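PDB 5ZRU: alpha-1,3-glucanase from Bacillus circulans, which probably hydrolyses alpha-1,3-glucan through the GH87-type catalytic unit that makes up this chain, a part that also binds calcium and zinc ions. Local coordinates for residues F227-M232 against T255-T260. Numbering follows the deposited sequence.
With PE5 (3,6,9,12,15,18,21,24-octaoxahexacosan-1-ol), chain C.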
loop_
_atom_site.group_PDB
_atom_site.type_symbol
_atom_site.label_atom_id
_atom_site.label_comp_id
_atom_site.label_asym_id
_atom_site.label_seq_id
_atom_site.Cartn_x
_atom_site.Cartn_y
_atom_site.Cartn_z
ATOM N N PHE A 227 -12.368 6.491 -19.013
ATOM C CA PHE A 227 -11.597 6.543 -20.243
ATOM C C PHE A 227 -10.701 5.316 -20.313
ATOM O O PHE A 227 -10.164 4.876 -19.291
ATOM C CB PHE A 227 -10.784 7.828 -20.296
ATOM C CG PHE A 227 -11.642 9.047 -20.283
ATOM C CD1 PHE A 227 -12.086 9.608 -21.469
ATOM C CD2 PHE A 227 -12.062 9.596 -19.075
ATOM C CE1 PHE A 227 -12.896 10.734 -21.457
ATOM C CE2 PHE A 227 -12.880 10.704 -19.054
ATOM C CZ PHE A 227 -13.298 11.277 -20.248
ATOM N N HIS A 228 -10.554 4.764 -21.515
ATOM C CA HIS A 228 -9.871 3.493 -21.714
ATOM C C HIS A 228 -8.581 3.723 -22.482
ATOM O O HIS A 228 -8.593 4.313 -23.572
ATOM C CB HIS A 228 -10.775 2.496 -22.450
ATOM C CG HIS A 228 -11.954 2.049 -21.636
ATOM N ND1 HIS A 228 -13.154 2.725 -21.630
ATOM C CD2 HIS A 228 -12.106 1.005 -20.787
ATOM C CE1 HIS A 228 -14.002 2.109 -20.823
ATOM N NE2 HIS A 228 -13.388 1.063 -20.297
ATOM N N LEU A 229 -7.474 3.258 -21.918
ATOM C CA LEU A 229 -6.155 3.460 -22.506
ATOM C C LEU A 229 -5.530 2.098 -22.780
ATOM O O LEU A 229 -5.191 1.367 -21.843
ATOM C CB LEU A 229 -5.268 4.300 -21.584
ATOM C CG LEU A 229 -5.823 5.651 -21.128
ATOM C CD1 LEU A 229 -4.743 6.418 -20.359
ATOM C CD2 LEU A 229 -6.296 6.492 -22.303
ATOM N N GLY A 230 -5.381 1.755 -24.062
ATOM C CA GLY A 230 -4.923 0.448 -24.488
ATOM C C GLY A 230 -3.426 0.245 -24.506
ATOM O O GLY A 230 -2.947 -0.752 -25.056
ATOM N N ASN A 231 -2.661 1.168 -23.941
ATOM C CA ASN A 231 -1.240 0.942 -23.723
ATOM C C ASN A 231 -0.756 1.916 -22.662
ATOM O O ASN A 231 -1.550 2.654 -22.066
ATOM C CB ASN A 231 -0.430 1.087 -25.012
ATOM C CG ASN A 231 0.714 0.086 -25.070
ATOM O OD1 ASN A 231 1.718 0.198 -24.328
ATOM N ND2 ASN A 231 0.567 -0.915 -25.942
ATOM N N MET A 232 0.557 1.922 -22.437
ATOM C CA MET A 232 1.146 2.844 -21.475
ATOM C C MET A 232 0.935 4.279 -21.947
ATOM O O MET A 232 1.072 4.585 -23.136
ATOM C CB MET A 232 2.638 2.548 -21.309
ATOM C CG MET A 232 3.359 3.403 -20.238
ATOM S SD MET A 232 5.132 3.120 -20.184
ATOM C CE MET A 232 5.211 1.362 -19.776
ATOM N N THR A 255 -13.589 10.495 -12.225
ATOM C CA THR A 255 -12.750 10.278 -13.398
ATOM C C THR A 255 -11.962 8.986 -13.215
ATOM O O THR A 255 -11.129 8.899 -12.306
ATOM C CB THR A 255 -11.793 11.454 -13.607
ATOM O OG1 THR A 255 -12.543 12.642 -13.902
ATOM C CG2 THR A 255 -10.839 11.160 -14.757
ATOM N N ASN A 256 -12.220 7.996 -14.085
ATOM C CA ASN A 256 -11.556 6.690 -14.055
ATOM C C ASN A 256 -10.703 6.529 -15.306
ATOM O O ASN A 256 -11.216 6.623 -16.429
ATOM C CB ASN A 256 -12.564 5.537 -13.998
ATOM C CG ASN A 256 -13.312 5.458 -12.676
ATOM O OD1 ASN A 256 -13.106 6.271 -11.787
ATOM N ND2 ASN A 256 -14.198 4.471 -12.554
ATOM N N ILE A 257 -9.417 6.259 -15.119
ATOM C CA ILE A 257 -8.549 5.845 -16.213
ATOM C C ILE A 257 -8.390 4.334 -16.114
ATOM O O ILE A 257 -7.845 3.817 -15.128
ATOM C CB ILE A 257 -7.184 6.551 -16.175
ATOM C CG1 ILE A 257 -7.334 8.057 -16.430
ATOM C CG2 ILE A 257 -6.263 5.945 -17.234
ATOM C CD1 ILE A 257 -5.991 8.819 -16.377
ATOM N N GLN A 258 -8.865 3.624 -17.129
ATOM C CA GLN A 258 -8.839 2.166 -17.142
ATOM C C GLN A 258 -7.847 1.711 -18.201
ATOM O O GLN A 258 -8.107 1.856 -19.400
ATOM C CB GLN A 258 -10.223 1.589 -17.431
ATOM C CG GLN A 258 -10.197 0.065 -17.537
ATOM C CD GLN A 258 -9.881 -0.584 -16.209
ATOM O OE1 GLN A 258 -10.631 -0.425 -15.242
ATOM N NE2 GLN A 258 -8.755 -1.306 -16.143
ATOM N N PHE A 259 -6.703 1.182 -17.773
ATOM C CA PHE A 259 -5.791 0.562 -18.721
ATOM C C PHE A 259 -6.328 -0.813 -19.090
ATOM O O PHE A 259 -6.707 -1.591 -18.216
ATOM C CB PHE A 259 -4.381 0.475 -18.139
ATOM C CG PHE A 259 -3.720 1.821 -17.997
ATOM C CD1 PHE A 259 -3.053 2.391 -19.074
ATOM C CD2 PHE A 259 -3.802 2.534 -16.801
ATOM C CE1 PHE A 259 -2.462 3.628 -18.958
ATOM C CE2 PHE A 259 -3.206 3.786 -16.678
ATOM C CZ PHE A 259 -2.531 4.327 -17.748
ATOM N N THR A 260 -6.382 -1.102 -20.394
ATOM C CA THR A 260 -7.039 -2.305 -20.880
ATOM C C THR A 260 -6.081 -3.388 -21.347
ATOM O O THR A 260 -6.535 -4.503 -21.640
ATOM C CB THR A 260 -7.988 -1.965 -22.041
ATOM O OG1 THR A 260 -7.242 -1.364 -23.108
ATOM C CG2 THR A 260 -9.077 -1.003 -21.578
HETATM C C48 PE5 C . -10.457 -4.178 -18.082
HETATM C C50 PE5 C . -9.870 -4.960 -16.902
HETATM O O1 PE5 C . -10.561 -6.170 -16.734
HETATM C C1 PE5 C . -10.060 -7.002 -15.724
HETATM C C2 PE5 C . -10.993 -8.192 -15.486
HETATM O O2 PE5 C . -12.224 -7.738 -14.998
HETATM C C3 PE5 C . -13.225 -8.707 -14.874
HETATM C C4 PE5 C . -14.525 -8.048 -14.394
HETATM O O3 PE5 C . -14.301 -7.371 -13.186
HETATM C C5 PE5 C . -15.422 -6.788 -12.577
HETATM C C6 PE5 C . -15.119 -5.342 -12.159
HETATM O O4 PE5 C . -14.565 -5.268 -10.870
HETATM C C7 PE5 C . -13.528 -4.337 -10.698
HETATM C C8 PE5 C . -13.963 -2.952 -11.182
HETATM O O5 PE5 C . -12.841 -2.143 -11.339
HETATM C C9 PE5 C . -13.071 -0.942 -12.025
HETATM C C10 PE5 C . -13.067 0.202 -11.020
HETATM O O6 PE5 C . -14.252 0.930 -11.145
HETATM C C11 PE5 C . -14.592 1.689 -10.023
HETATM C C12 PE5 C . -16.022 2.198 -10.148
HETATM O O7 PE5 C . -15.954 3.590 -10.163
HETATM C C13 PE5 C . -16.964 4.242 -9.449
HETATM C C14 PE5 C . -17.149 5.634 -10.046
HETATM O O8 PE5 C . -16.956 5.545 -11.430
HETATM C C15 PE5 C . -17.023 6.755 -12.138
HETATM C C16 PE5 C . -18.201 6.706 -13.121
HETATM O O52 PE5 C . -17.746 6.562 -14.438
#
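The carbonyl O of Gln258 accepts a hydrogen bond from Leu229 N (3.0 Å) and a CA-H...O contact from His228 CA, at 3.3 Å. Leu229 O is used alike, by Thr260 N and, through a CA-H...O contact, by Phe259 CA. Phe227 completes the parallel pairing, its N bonded to Asn256 O and its O to Gln258 N, both at 2.8 Å and almost straight. Leucine, isoleucine and phenylalanine suit the inner face because their buried side chains carry no polar atom to satisfy: Leu229 CD1 meets Ile257 CG2 at 3.5 Å, and its CB lies 3.9 Å from Phe259 CD1. The Phe259 ring also receives Asn231 O at its edge, in plane, where the ring hydrogens are slightly positive. On the other face, the His228 imidazole brings CD2 to Gln258 CG and, at 3.7 Å, to Thr260 CG2, which approaches the ring edge. Gln258 CG stands anti to the backbone N (chi1 176°), and a bend at chi2 turns the amide, which suits its site by both donating, NE2 to Phe259 O at 2.9 Å, and accepting, OE1 from Asn285 ND2. Cut back to an alanine, this position would probably leave Asn285 ND2 and Phe259 O without these mates and open a gap beside the imidazole. Asn256, on the same face, donates through ND2 to O7 of the bound polyether. Both strands belong to the parallel beta-helix of the D2 region, near its N-terminal end: helix 203-216 packs Leu203 and Phe206 against Leu229, calcium ligand Asp202 accepts from His228 N, and strand 277-285 continues the sheet beyond Ile257.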